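Local coordinates for protein quinone reductase (Klebsiella pneumoniae subsp. pneumoniae, PDB 4GI5) that binds flavin-adenine dinucleotide and, judging by its family, probably reduces quinones at the expense of NAD(P)H, at residues I28-E33 with S126-M131; F118-W123 with L171-G176; G156-E161 with L203-F208; G166-L171 with G207-P212. All blocks are in the same frame, centred on the assembly; numbering follows the deposited sequence. Where two conformers were deposited one is given.

Contact 1: residues I28-E33 with S126-M131; sequences IYAHPE and SMPAIM. With FAD (flavin-adenine dinucleotide), chain H.
Ile28 and Ala30 receive the selenomethionine Met131 from the first turn of a helix, and its methyl carbon makes the tightest approaches. CE lies 3.3 Å from the carbonyl O of Ile28, 3.7 Å from Ala30 CB and 3.8 Å from Ile28 CG2. The side-chain torsions explain this reach: chi1 (-161°) and chi2 carry the chain out extended, and the bend at chi3 (-105°) turns the methyl toward the carbonyl of Ile28. Ala30 CB also meets Ile130 CG2 at 4.0 Å, while Pro128 CG touches it more distantly, at 4.4 Å. All touching residues are buried, and the adhesion between the segments is apolar. Beyond Ala30 the chains diverge toward the looser side, where Pro32 and Glu33 are partly exposed. His31 turns from the helix to the cofactor: its NE2 donates to FAD O2P at 2.8 Å, while ND1 accepts Glu33 N at 3.0 Å within the ring plane, two bonds that would fix the ring's rotation. Ile28 of strand 24-29 and Ala30, just past its end, pair with Gln119 of strand 115-121, and helix 129-138 packs on both strands, Met131 on Phe120 and Trp134 on Ile28, with its N-cap residue Pro128 also on Phe120.

Contact 2: residues F118-W123 with L171-G176; sequences FQFPLW and LIVTAG. With FAD (flavin-adenine dinucleotide), chain H.
Phe118 to Pro121 and Leu171 to Thr174 run as parallel neighbours, their short axes 4.7 Å apart and inclined by 11°. Four backbone bonds alternate between them: Ile172 N to Phe118 O, Phe120 N to Ile172 O, a weak one from Thr174 N to Phe120 O, and Leu122 N to Thr174 O at 2.8 Å. On the sheet face bearing Phe118 and Phe120, Val173 CG2 sits over the Phe120 ring, 4.2 Å from its centroid, in a CH-pi contact, whereas Leu171 CD2 comes to the edge of that ring. With chi1 at 58°, Phe120 CG sits between the backbone N and the carbonyl carbon, which sets the ring beside Val173; Val173 CG1 reaches Leu122 CB at 3.7 Å. On the other face the side chains of Gln119 and Ile172 cross at a slant, and Gln119 NE2 bonds to Asn38 O. At the strands' carboxyl ends, Leu122 O accepts FAD O2' at 2.8 Å, Thr174 OG1 shares a hydrogen bond with FAD O4' at 2.8 Å, and Gly176 N donates to flavin N1 at 3.1 Å. The Trp123 ring has the dimethyl end of the flavin over one face, with CD1 3.4 Å from FAD C8, and Pro121 CG over the opposite face. Flavin bound at the carboxyl ends of the parallel strands is as expected for the flavodoxin-like fold.

Contact 3: residues G156-E161 with L203-F208; sequences GDRYGE and LFYPGF
Tyr159 and Gly160 dock on the end of helix 196-204 first through backbone hydrogen bonds. Tyr159 N donates to Tyr205 O at 2.9 Å, and Gly160 N donates to Phe204 O at 3.1 Å. The latter donor stands above the carbonyl plane, while Gly207 N approaches Phe204 O from the opposite face, so two N-H groups grip one oxygen. Aromatic packing is the second kind of interaction. Tyr205 turns its edge to the face of Tyr159, with centroids 4.8 Å apart and planes at 62°, and Tyr205 CD2 comes 3.5 Å from Tyr159 CZ. The Phe204 ring lies flat under the peptide: Gly160 N is over its centre, and Tyr159 C is 3.4 Å from Phe204 CE2. Gly160 has no side chain to hinder this. Arg158 adds mixed polar and CH-pi contacts. Its CD rests over the Tyr205 ring, 4.0 Å from the centroid, and its chain, extended from CG to NE, carries NH1 across to Tyr205 OH at 3.0 Å, with the hydroxyl near the guanidinium plane (N-H...O 162°). NE bonds to Gln252. Across the dimer, Tyr159 OH bonds to Asn188 of the second subunit, and Tyr205 meets Trp124 of the second subunit edge-to-face. The helix ends in a Schellman motif: Gly207, at positive phi, is C-prime, and Phe208 N bonds to Leu203 O alongside the Gly207 N bond.

Contact 4: residues G166-L171 with G207-P212; sequences GKRAML and GFEVLP
Arg168 and Ala169 pair in parallel with Glu209 and Val210 through the bonds Glu209 N to Lys167 O, Ala169 N to Glu209 O, and Leu211 N to Ala169 O. This adds strand 209-216, the outermost on that side within the chain, to the parallel sheet of the flavodoxin-like fold, after a beta-alpha-beta crossover through helix 196-204. On the Ala169 face, the methyl CB lies over one face of the Phe208 ring, 3.7 Å from its centroid and 19° off the normal, a CH-pi contact. The ring also meets Lys167 CB, which is 3.7 Å from Phe208 CD1, while the Lys167 amino group runs on to Ala113 O. The opposite face of the sheet carries the ion pair. The extended Arg168 chain crosses that of Glu209 at a slant, and NE forms a salt bridge with OE1 at 3.5 Å, the two flat groups turned 67° apart. This ion pair is long and near the surface, and the arginine has further partners: NH1 bonds to the carbonyls of Leu241 and Thr244. The same NH1 is 3.6 Å from Leu211 CD2, the two side chains crossing at about a right angle. Where direct pairing is interrupted, one water bridges the strands, accepting from Leu171 N at 2.9 Å and donating to Leu211 O at 2.7 Å.

In the fold
Contacts 2 and 4 join neighbouring strands of the parallel sheet, and contact 1 packs a helix start on another strand of it. Contacts 1 and 2 meet where Ile28 O accepts Gln119 N, and contacts 2 and 4 share Leu171. Contacts 1 and 2 are wholly buried and both reach FAD, but contact 1 is an apolar junction, whereas contact 2 is strand pairing extended by polar cofactor bonds. Contact 4, at the edge of the sheet within this chain, is only partly buried and adds a surface ion pair and a bridging water. Contact 3, also largely buried, meets the second subunit, as do contacts 1 and 2; it joins a loop to a helix end by a few hydrogen bonds and edge-to-face aromatic packing.

Contact 1: residues I28-E33 with S126-M131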
# COMPACT_ATOMS: atom_id res chain seq x y z
N ILE B 28 -12.00 -11.81 -1.73
CA ILE B 28 -10.52 -11.92 -1.69
C ILE B 28 -10.14 -11.73 -0.26
O ILE B 28 -10.42 -10.64 0.33
CB ILE B 28 -9.84 -10.88 -2.63
CG1 ILE B 28 -10.38 -10.82 -4.06
CG2 ILE B 28 -8.36 -11.20 -2.64
CD1 ILE B 28 -10.28 -12.14 -4.76
N TYR B 29 -9.46 -12.68 0.37
CA TYR B 29 -9.27 -12.74 1.83
C TYR B 29 -7.80 -12.99 2.14
O TYR B 29 -7.18 -13.89 1.61
CB TYR B 29 -10.13 -13.87 2.43
CG TYR B 29 -9.79 -14.31 3.82
CD1 TYR B 29 -10.21 -13.57 4.95
CD2 TYR B 29 -9.04 -15.44 4.06
CE1 TYR B 29 -9.88 -14.00 6.23
CE2 TYR B 29 -8.71 -15.85 5.35
CZ TYR B 29 -9.19 -15.11 6.43
OH TYR B 29 -8.82 -15.56 7.68
N ALA B 30 -7.20 -12.13 2.96
CA ALA B 30 -5.81 -12.19 3.35
C ALA B 30 -5.59 -12.23 4.84
O ALA B 30 -5.53 -11.22 5.49
CB ALA B 30 -5.06 -10.98 2.74
N HIS B 31 -5.51 -13.45 5.42
CA HIS B 31 -5.07 -13.58 6.81
C HIS B 31 -4.48 -14.95 6.93
O HIS B 31 -5.08 -15.89 6.43
CB HIS B 31 -6.23 -13.41 7.81
CG HIS B 31 -5.73 -13.15 9.19
ND1 HIS B 31 -5.05 -14.10 9.94
CD2 HIS B 31 -5.70 -12.00 9.93
CE1 HIS B 31 -4.73 -13.59 11.10
NE2 HIS B 31 -5.08 -12.31 11.11
N PRO B 32 -3.30 -15.04 7.57
CA PRO B 32 -2.62 -16.31 7.69
C PRO B 32 -3.25 -17.34 8.70
O PRO B 32 -3.03 -18.53 8.58
CB PRO B 32 -1.26 -15.88 8.21
CG PRO B 32 -1.37 -14.66 8.88
CD PRO B 32 -2.47 -13.94 8.07
N GLU B 33 -4.16 -16.91 9.54
CA GLU B 33 -4.68 -17.80 10.63
C GLU B 33 -6.19 -17.93 10.59
O GLU B 33 -6.97 -17.01 10.81
CB GLU B 33 -4.19 -17.32 11.98
CG GLU B 33 -4.82 -18.01 13.23
CD GLU B 33 -4.66 -19.53 13.19
OE1 GLU B 33 -3.50 -19.92 13.02
OE2 GLU B 33 -5.69 -20.22 13.28
N SER B 126 -1.97 -0.33 5.06
CA SER B 126 -2.09 -0.77 3.71
C SER B 126 -2.55 -2.25 3.74
O SER B 126 -2.74 -2.83 4.82
CB SER B 126 -0.77 -0.53 2.97
OG SER B 126 0.33 -1.09 3.68
N MSE B 127 -2.72 -2.85 2.56
CA MSE B 127 -2.99 -4.29 2.49
C MSE B 127 -1.80 -5.06 2.97
O MSE B 127 -0.67 -4.75 2.67
CB MSE B 127 -3.23 -4.60 1.00
CG MSE B 127 -4.56 -4.10 0.48
SE MSE B 127 -4.35 -4.34 -1.54
CE MSE B 127 -6.27 -4.13 -1.91
N PRO B 128 -2.05 -6.24 3.56
CA PRO B 128 -0.95 -7.25 3.73
C PRO B 128 -0.27 -7.50 2.36
O PRO B 128 -0.93 -7.49 1.32
CB PRO B 128 -1.69 -8.51 4.22
CG PRO B 128 -2.89 -7.91 4.94
CD PRO B 128 -3.35 -6.79 4.07
N ALA B 129 1.03 -7.72 2.38
CA ALA B 129 1.76 -8.02 1.16
C ALA B 129 1.14 -9.05 0.24
O ALA B 129 1.19 -8.91 -0.98
CB ALA B 129 3.19 -8.36 1.47
N ILE B 130 0.61 -10.14 0.78
CA ILE B 130 0.12 -11.19 -0.07
C ILE B 130 -1.08 -10.71 -0.93
O ILE B 130 -1.21 -11.10 -2.10
CB ILE B 130 -0.25 -12.48 0.74
CG1 ILE B 130 -0.40 -13.66 -0.18
CG2 ILE B 130 -1.47 -12.30 1.55
CD1 ILE B 130 -0.47 -14.99 0.63
N MSE B 131 -1.86 -9.81 -0.35
CA MSE B 131 -3.02 -9.19 -1.06
C MSE B 131 -2.50 -8.18 -2.10
O MSE B 131 -3.02 -8.11 -3.22
CB MSE B 131 -4.14 -8.52 -0.20
CG MSE B 131 -5.54 -8.32 -1.04
SE MSE B 131 -6.52 -7.41 0.32
CE MSE B 131 -7.49 -9.20 0.52
PA FAD H . -6.57 -11.59 15.94
O1A FAD H . -6.77 -12.92 15.33
O2A FAD H . -5.35 -11.13 16.57
O5B FAD H . -7.72 -11.34 17.07
C5B FAD H . -8.03 -10.08 17.70
C4B FAD H . -8.92 -10.33 18.88
O4B FAD H . -10.19 -10.69 18.39
C3B FAD H . -8.38 -11.38 19.82
O3B FAD H . -8.50 -10.82 21.11
C2B FAD H . -9.40 -12.46 19.59
O2B FAD H . -9.53 -13.38 20.71
C1B FAD H . -10.69 -11.80 19.25
N9A FAD H . -11.59 -12.73 18.51
C8A FAD H . -11.31 -13.70 17.49
N7A FAD H . -12.39 -14.35 17.11
C5A FAD H . -13.30 -13.87 18.00
C6A FAD H . -14.69 -14.19 18.32
N6A FAD H . -15.20 -15.06 17.52
N1A FAD H . -15.39 -13.51 19.30
C2A FAD H . -14.78 -12.57 20.01
N3A FAD H . -13.45 -12.25 19.78
C4A FAD H . -12.83 -12.86 18.83
N1 FAD H . -3.33 -1.43 13.08
C2 FAD H . -3.59 -0.19 12.62
O2 FAD H . -4.58 0.52 13.08
N3 FAD H . -2.81 0.38 11.63
C4 FAD H . -1.68 -0.21 11.18
O4 FAD H . -1.04 0.27 10.24
C4X FAD H . -1.38 -1.52 11.69
N5 FAD H . -0.29 -2.20 11.21
C5X FAD H . -0.06 -3.53 11.64
C6 FAD H . 0.92 -4.23 11.12
C7 FAD H . 1.11 -5.57 11.42
C7M FAD H . 2.22 -6.35 10.81
C8 FAD H . 0.27 -6.18 12.39
C8M FAD H . 0.51 -7.61 12.78
C9 FAD H . -0.74 -5.48 12.96
C9A FAD H . -0.96 -4.12 12.57
N10 FAD H . -2.05 -3.41 13.02
C10 FAD H . -2.30 -2.11 12.59
C1' FAD H . -3.04 -4.00 13.93
C2' FAD H . -3.93 -4.88 13.04
O2' FAD H . -4.77 -4.19 12.11
C3' FAD H . -4.85 -5.79 13.92
O3' FAD H . -3.91 -6.64 14.62
C4' FAD H . -5.79 -6.70 13.12
O4' FAD H . -6.79 -5.92 12.55
C5' FAD H . -6.50 -7.69 14.07
O5' FAD H . -7.21 -8.60 13.29
P FAD H . -6.74 -10.18 13.37
O1P FAD H . -7.69 -10.94 12.53
O2P FAD H . -5.32 -10.38 13.11
O3P FAD H . -7.08 -10.39 14.94

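Contact 2: residues F118-W123 with L171-G176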
# COMPACT_ATOMS: atom_id res chain seq x y z
N PHE B 118 -12.90 -7.26 -0.64
CA PHE B 118 -11.52 -7.47 -0.21
C PHE B 118 -11.51 -7.37 1.31
O PHE B 118 -11.81 -6.30 1.88
CB PHE B 118 -10.56 -6.40 -0.78
CG PHE B 118 -10.49 -6.41 -2.28
CD1 PHE B 118 -11.49 -5.88 -3.08
CD2 PHE B 118 -9.41 -7.01 -2.88
CE1 PHE B 118 -11.37 -5.92 -4.48
CE2 PHE B 118 -9.29 -6.99 -4.26
CZ PHE B 118 -10.25 -6.51 -5.01
N GLN B 119 -11.08 -8.44 1.99
CA GLN B 119 -11.08 -8.48 3.40
C GLN B 119 -9.66 -8.74 3.93
O GLN B 119 -9.00 -9.67 3.51
CB GLN B 119 -11.96 -9.62 3.96
CG GLN B 119 -12.04 -9.62 5.41
CD GLN B 119 -12.66 -10.85 5.99
OE1 GLN B 119 -13.46 -11.51 5.34
NE2 GLN B 119 -12.29 -11.12 7.23
N PHE B 120 -9.23 -7.82 4.81
CA PHE B 120 -7.87 -7.84 5.34
C PHE B 120 -7.71 -7.05 6.62
O PHE B 120 -8.40 -6.09 6.85
CB PHE B 120 -6.87 -7.35 4.29
CG PHE B 120 -7.13 -5.96 3.78
CD1 PHE B 120 -7.98 -5.77 2.72
CD2 PHE B 120 -6.47 -4.84 4.32
CE1 PHE B 120 -8.27 -4.52 2.25
CE2 PHE B 120 -6.67 -3.58 3.79
CZ PHE B 120 -7.62 -3.40 2.79
N PRO B 121 -6.77 -7.48 7.50
CA PRO B 121 -6.31 -6.60 8.57
C PRO B 121 -5.48 -5.47 7.96
O PRO B 121 -4.71 -5.71 7.01
CB PRO B 121 -5.42 -7.51 9.43
CG PRO B 121 -4.89 -8.48 8.39
CD PRO B 121 -5.94 -8.70 7.38
N LEU B 122 -5.61 -4.29 8.50
CA LEU B 122 -4.74 -3.17 8.14
C LEU B 122 -3.38 -3.42 8.68
O LEU B 122 -3.19 -3.53 9.91
CB LEU B 122 -5.39 -1.86 8.66
CG LEU B 122 -4.77 -0.62 8.01
CD1 LEU B 122 -5.05 -0.51 6.54
CD2 LEU B 122 -5.34 0.56 8.76
N TRP B 123 -2.38 -3.57 7.80
CA TRP B 123 -1.00 -3.82 8.23
C TRP B 123 -0.16 -2.66 7.61
O TRP B 123 -0.09 -2.54 6.37
CB TRP B 123 -0.45 -5.16 7.71
CG TRP B 123 -0.90 -6.35 8.52
CD1 TRP B 123 -1.71 -6.39 9.59
CD2 TRP B 123 -0.58 -7.75 8.20
NE1 TRP B 123 -1.86 -7.74 10.05
CE2 TRP B 123 -1.20 -8.56 9.18
CE3 TRP B 123 0.20 -8.34 7.26
CZ2 TRP B 123 -1.07 -9.94 9.16
CZ3 TRP B 123 0.31 -9.74 7.20
CH2 TRP B 123 -0.30 -10.50 8.19
N LEU B 171 -14.27 -2.79 0.65
CA LEU B 171 -13.27 -3.31 1.55
C LEU B 171 -13.92 -3.63 2.91
O LEU B 171 -14.76 -2.88 3.41
CB LEU B 171 -12.27 -2.20 1.81
CG LEU B 171 -11.51 -1.54 0.61
CD1 LEU B 171 -10.47 -0.53 1.02
CD2 LEU B 171 -10.90 -2.59 -0.26
N ILE B 172 -13.38 -4.66 3.57
CA ILE B 172 -13.65 -4.94 4.95
C ILE B 172 -12.34 -5.00 5.65
O ILE B 172 -11.51 -5.82 5.36
CB ILE B 172 -14.39 -6.29 5.13
CG1 ILE B 172 -15.72 -6.32 4.43
CG2 ILE B 172 -14.57 -6.54 6.62
CD1 ILE B 172 -16.33 -7.75 4.43
N VAL B 173 -12.06 -4.04 6.49
CA VAL B 173 -10.78 -3.81 7.12
C VAL B 173 -10.90 -3.79 8.63
O VAL B 173 -11.72 -3.14 9.23
CB VAL B 173 -10.24 -2.43 6.71
CG1 VAL B 173 -8.85 -2.17 7.31
CG2 VAL B 173 -10.24 -2.37 5.17
N THR B 174 -9.99 -4.49 9.29
CA THR B 174 -9.85 -4.42 10.72
C THR B 174 -8.56 -3.70 11.10
O THR B 174 -7.52 -4.00 10.51
CB THR B 174 -9.78 -5.86 11.38
OG1 THR B 174 -8.81 -6.64 10.71
CG2 THR B 174 -11.14 -6.64 11.26
N ALA B 175 -8.63 -2.80 12.05
CA ALA B 175 -7.51 -1.98 12.45
C ALA B 175 -7.31 -2.04 13.95
O ALA B 175 -8.29 -2.08 14.75
CB ALA B 175 -7.74 -0.53 11.99
N GLY B 176 -6.06 -2.03 14.36
CA GLY B 176 -5.77 -1.97 15.79
C GLY B 176 -5.96 -0.62 16.42
O GLY B 176 -6.31 -0.53 17.61
PA FAD H . -6.57 -11.59 15.94
O1A FAD H . -6.77 -12.92 15.33
O2A FAD H . -5.35 -11.13 16.57
O5B FAD H . -7.72 -11.34 17.07
C5B FAD H . -8.03 -10.08 17.70
C4B FAD H . -8.92 -10.33 18.88
O4B FAD H . -10.19 -10.69 18.39
C3B FAD H . -8.38 -11.38 19.82
O3B FAD H . -8.50 -10.82 21.11
C2B FAD H . -9.40 -12.46 19.59
O2B FAD H . -9.53 -13.38 20.71
C1B FAD H . -10.69 -11.80 19.25
N9A FAD H . -11.59 -12.73 18.51
C8A FAD H . -11.31 -13.70 17.49
N7A FAD H . -12.39 -14.35 17.11
C5A FAD H . -13.30 -13.87 18.00
C6A FAD H . -14.69 -14.19 18.32
N6A FAD H . -15.20 -15.06 17.52
N1A FAD H . -15.39 -13.51 19.30
C2A FAD H . -14.78 -12.57 20.01
N3A FAD H . -13.45 -12.25 19.78
C4A FAD H . -12.83 -12.86 18.83
N1 FAD H . -3.33 -1.43 13.08
C2 FAD H . -3.59 -0.19 12.62
O2 FAD H . -4.58 0.52 13.08
N3 FAD H . -2.81 0.38 11.63
C4 FAD H . -1.68 -0.21 11.18
O4 FAD H . -1.04 0.27 10.24
C4X FAD H . -1.38 -1.52 11.69
N5 FAD H . -0.29 -2.20 11.21
C5X FAD H . -0.06 -3.53 11.64
C6 FAD H . 0.92 -4.23 11.12
C7 FAD H . 1.11 -5.57 11.42
C7M FAD H . 2.22 -6.35 10.81
C8 FAD H . 0.27 -6.18 12.39
C8M FAD H . 0.51 -7.61 12.78
C9 FAD H . -0.74 -5.48 12.96
C9A FAD H . -0.96 -4.12 12.57
N10 FAD H . -2.05 -3.41 13.02
C10 FAD H . -2.30 -2.11 12.59
C1' FAD H . -3.04 -4.00 13.93
C2' FAD H . -3.93 -4.88 13.04
O2' FAD H . -4.77 -4.19 12.11
C3' FAD H . -4.85 -5.79 13.92
O3' FAD H . -3.91 -6.64 14.62
C4' FAD H . -5.79 -6.70 13.12
O4' FAD H . -6.79 -5.92 12.55
C5' FAD H . -6.50 -7.69 14.07
O5' FAD H . -7.21 -8.60 13.29
P FAD H . -6.74 -10.18 13.37
O1P FAD H . -7.69 -10.94 12.53
O2P FAD H . -5.32 -10.38 13.11
O3P FAD H . -7.08 -10.39 14.94

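Contact 3: residues G156-E161 with L203-F208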
# COMPACT_ATOMS: atom_id res chain seq x y z
N GLY B 156 -7.04 6.51 -21.78
CA GLY B 156 -7.24 5.17 -21.27
C GLY B 156 -8.64 4.97 -20.73
O GLY B 156 -9.27 5.88 -20.24
N ASP B 157 -9.07 3.70 -20.74
CA ASP B 157 -10.34 3.33 -20.17
C ASP B 157 -10.15 3.06 -18.67
O ASP B 157 -9.78 1.93 -18.34
CB ASP B 157 -10.89 2.06 -20.78
CG ASP B 157 -11.27 2.19 -22.29
OD1 ASP B 157 -11.11 3.28 -22.86
OD2 ASP B 157 -11.61 1.14 -22.86
N ARG B 158 -10.22 4.08 -17.84
CA ARG B 158 -10.03 3.92 -16.41
C ARG B 158 -10.75 5.01 -15.69
O ARG B 158 -11.29 5.94 -16.27
CB ARG B 158 -8.53 4.01 -16.17
CG ARG B 158 -7.93 5.39 -16.37
CD ARG B 158 -6.47 5.42 -15.99
NE ARG B 158 -5.87 6.74 -16.05
CZ ARG B 158 -4.60 7.02 -15.86
NH1 ARG B 158 -3.71 6.04 -15.59
NH2 ARG B 158 -4.22 8.29 -15.82
N TYR B 159 -10.81 4.87 -14.38
CA TYR B 159 -11.42 5.73 -13.45
C TYR B 159 -12.93 5.89 -13.73
O TYR B 159 -13.37 6.91 -14.28
CB TYR B 159 -10.69 7.05 -13.30
CG TYR B 159 -9.32 6.98 -12.63
CD1 TYR B 159 -9.18 6.34 -11.42
CD2 TYR B 159 -8.20 7.50 -13.22
CE1 TYR B 159 -7.97 6.30 -10.75
CE2 TYR B 159 -6.94 7.49 -12.57
CZ TYR B 159 -6.85 6.89 -11.28
OH TYR B 159 -5.62 6.85 -10.66
N GLY B 160 -13.64 4.84 -13.37
CA GLY B 160 -15.07 4.71 -13.68
C GLY B 160 -15.38 4.06 -15.03
O GLY B 160 -16.55 4.02 -15.42
N GLU B 161 -14.36 3.60 -15.74
CA GLU B 161 -14.44 2.81 -16.94
C GLU B 161 -13.43 1.70 -16.77
O GLU B 161 -12.54 1.78 -15.86
CB GLU B 161 -13.98 3.61 -18.15
CG GLU B 161 -14.87 4.69 -18.54
CD GLU B 161 -14.30 5.44 -19.76
OE1 GLU B 161 -14.13 6.61 -19.64
OE2 GLU B 161 -13.94 4.79 -20.77
N LEU B 203 -9.59 0.16 -7.18
CA LEU B 203 -10.96 -0.29 -7.34
C LEU B 203 -11.68 0.59 -8.38
O LEU B 203 -12.14 0.09 -9.41
CB LEU B 203 -11.69 -0.36 -6.01
CG LEU B 203 -11.10 -1.33 -4.95
CD1 LEU B 203 -11.99 -1.31 -3.72
CD2 LEU B 203 -10.85 -2.68 -5.51
N PHE B 204 -11.73 1.89 -8.12
CA PHE B 204 -12.40 2.79 -9.09
C PHE B 204 -11.61 2.80 -10.39
O PHE B 204 -12.19 2.88 -11.51
CB PHE B 204 -12.44 4.18 -8.54
CG PHE B 204 -13.23 5.18 -9.39
CD1 PHE B 204 -14.61 4.99 -9.70
CD2 PHE B 204 -12.58 6.30 -9.85
CE1 PHE B 204 -15.29 5.87 -10.49
CE2 PHE B 204 -13.27 7.22 -10.60
CZ PHE B 204 -14.58 6.97 -10.91
N TYR B 205 -10.29 2.68 -10.33
CA TYR B 205 -9.40 2.71 -11.52
C TYR B 205 -9.86 1.75 -12.62
O TYR B 205 -10.07 2.17 -13.74
CB TYR B 205 -7.90 2.49 -11.08
CG TYR B 205 -6.90 2.61 -12.15
CD1 TYR B 205 -6.87 1.74 -13.24
CD2 TYR B 205 -5.90 3.60 -12.05
CE1 TYR B 205 -5.92 1.92 -14.23
CE2 TYR B 205 -4.94 3.74 -13.00
CZ TYR B 205 -4.97 2.93 -14.10
OH TYR B 205 -4.07 3.15 -15.12
N PRO B 206 -10.03 0.45 -12.36
CA PRO B 206 -10.46 -0.47 -13.44
C PRO B 206 -12.02 -0.56 -13.60
O PRO B 206 -12.51 -1.44 -14.31
CB PRO B 206 -9.85 -1.81 -12.99
CG PRO B 206 -9.87 -1.72 -11.49
CD PRO B 206 -9.49 -0.33 -11.20
N GLY B 207 -12.73 0.30 -12.94
CA GLY B 207 -14.13 0.60 -13.21
C GLY B 207 -15.16 0.11 -12.24
O GLY B 207 -16.36 0.23 -12.52
N PHE B 208 -14.77 -0.38 -11.05
CA PHE B 208 -15.73 -0.75 -10.04
C PHE B 208 -16.53 0.46 -9.61
O PHE B 208 -15.99 1.56 -9.56
CB PHE B 208 -15.11 -1.31 -8.79
CG PHE B 208 -14.61 -2.74 -8.91
CD1 PHE B 208 -15.47 -3.83 -8.97
CD2 PHE B 208 -13.27 -3.02 -8.86
CE1 PHE B 208 -14.95 -5.12 -9.01
CE2 PHE B 208 -12.79 -4.28 -8.89
CZ PHE B 208 -13.64 -5.37 -8.95

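Contact 4: residues G166-L171 with G207-P212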
# COMPACT_ATOMS: atom_id res chain seq x y z
N GLY B 166 -19.83 -1.93 -14.10
CA GLY B 166 -21.03 -2.72 -13.79
C GLY B 166 -20.89 -3.56 -12.56
O GLY B 166 -21.87 -4.25 -12.15
N LYS B 167 -19.67 -3.64 -12.01
CA LYS B 167 -19.46 -4.49 -10.81
C LYS B 167 -19.29 -3.55 -9.68
O LYS B 167 -18.97 -2.37 -9.85
CB LYS B 167 -18.18 -5.36 -10.91
CG LYS B 167 -18.13 -6.25 -12.11
CD LYS B 167 -16.88 -7.11 -12.20
CE LYS B 167 -16.72 -7.81 -13.56
NZ LYS B 167 -17.72 -8.88 -13.65
N ARG B 168 -19.50 -4.05 -8.45
CA ARG B 168 -19.35 -3.26 -7.19
C ARG B 168 -18.21 -3.92 -6.40
O ARG B 168 -17.95 -5.10 -6.53
CB ARG B 168 -20.63 -3.35 -6.35
CG ARG B 168 -21.74 -2.49 -6.94
CD ARG B 168 -23.12 -2.68 -6.19
NE ARG B 168 -23.87 -1.41 -6.58
CZ ARG B 168 -24.48 -0.52 -5.78
NH1 ARG B 168 -24.66 -0.69 -4.46
NH2 ARG B 168 -24.98 0.58 -6.35
N ALA B 169 -17.51 -3.10 -5.64
CA ALA B 169 -16.39 -3.57 -4.75
C ALA B 169 -16.50 -2.87 -3.42
O ALA B 169 -17.00 -1.72 -3.25
CB ALA B 169 -15.05 -3.27 -5.46
N MSE B 170 -16.03 -3.51 -2.36
CA MSE B 170 -16.06 -2.94 -1.00
C MSE B 170 -14.85 -3.55 -0.24
O MSE B 170 -14.50 -4.72 -0.48
CB MSE B 170 -17.30 -3.49 -0.27
CG MSE B 170 -17.39 -2.85 1.05
SE MSE B 170 -19.10 -3.51 1.94
CE MSE B 170 -18.69 -5.35 2.47
N LEU B 171 -14.27 -2.79 0.65
CA LEU B 171 -13.27 -3.31 1.55
C LEU B 171 -13.92 -3.63 2.91
O LEU B 171 -14.76 -2.88 3.41
CB LEU B 171 -12.27 -2.20 1.81
CG LEU B 171 -11.51 -1.54 0.61
CD1 LEU B 171 -10.47 -0.53 1.02
CD2 LEU B 171 -10.90 -2.59 -0.26
N GLY B 207 -12.73 0.30 -12.94
CA GLY B 207 -14.13 0.60 -13.21
C GLY B 207 -15.16 0.11 -12.24
O GLY B 207 -16.36 0.23 -12.52
N PHE B 208 -14.77 -0.38 -11.05
CA PHE B 208 -15.73 -0.75 -10.04
C PHE B 208 -16.53 0.46 -9.61
O PHE B 208 -15.99 1.56 -9.56
CB PHE B 208 -15.11 -1.31 -8.79
CG PHE B 208 -14.61 -2.74 -8.91
CD1 PHE B 208 -15.47 -3.83 -8.97
CD2 PHE B 208 -13.27 -3.02 -8.86
CE1 PHE B 208 -14.95 -5.12 -9.01
CE2 PHE B 208 -12.79 -4.28 -8.89
CZ PHE B 208 -13.64 -5.37 -8.95
N GLU B 209 -17.78 0.25 -9.22
CA GLU B 209 -18.48 1.17 -8.28
C GLU B 209 -17.99 0.79 -6.87
O GLU B 209 -18.19 -0.36 -6.49
CB GLU B 209 -19.99 0.97 -8.40
CG GLU B 209 -20.49 1.41 -9.76
CD GLU B 209 -22.02 1.51 -9.73
OE1 GLU B 209 -22.66 0.54 -9.25
OE2 GLU B 209 -22.55 2.56 -10.07
N VAL B 210 -17.38 1.74 -6.15
CA VAL B 210 -16.81 1.40 -4.89
C VAL B 210 -17.78 1.80 -3.77
O VAL B 210 -18.20 2.95 -3.66
CB VAL B 210 -15.48 2.15 -4.69
CG1 VAL B 210 -14.81 1.66 -3.42
CG2 VAL B 210 -14.63 2.00 -5.97
N LEU B 211 -18.16 0.83 -2.96
CA LEU B 211 -18.98 1.13 -1.81
C LEU B 211 -18.15 1.68 -0.68
O LEU B 211 -16.95 1.35 -0.56
CB LEU B 211 -19.72 -0.12 -1.39
CG LEU B 211 -20.46 -0.86 -2.47
CD1 LEU B 211 -21.21 -1.97 -1.84
CD2 LEU B 211 -21.44 0.07 -3.10
N PRO B 212 -18.74 2.44 0.25
CA PRO B 212 -18.03 2.85 1.47
C PRO B 212 -17.47 1.67 2.20
O PRO B 212 -18.12 0.61 2.21
CB PRO B 212 -19.12 3.54 2.33
CG PRO B 212 -20.07 4.05 1.29
CD PRO B 212 -20.15 2.97 0.26
O HOH W 1 -14.74 0.02 0.17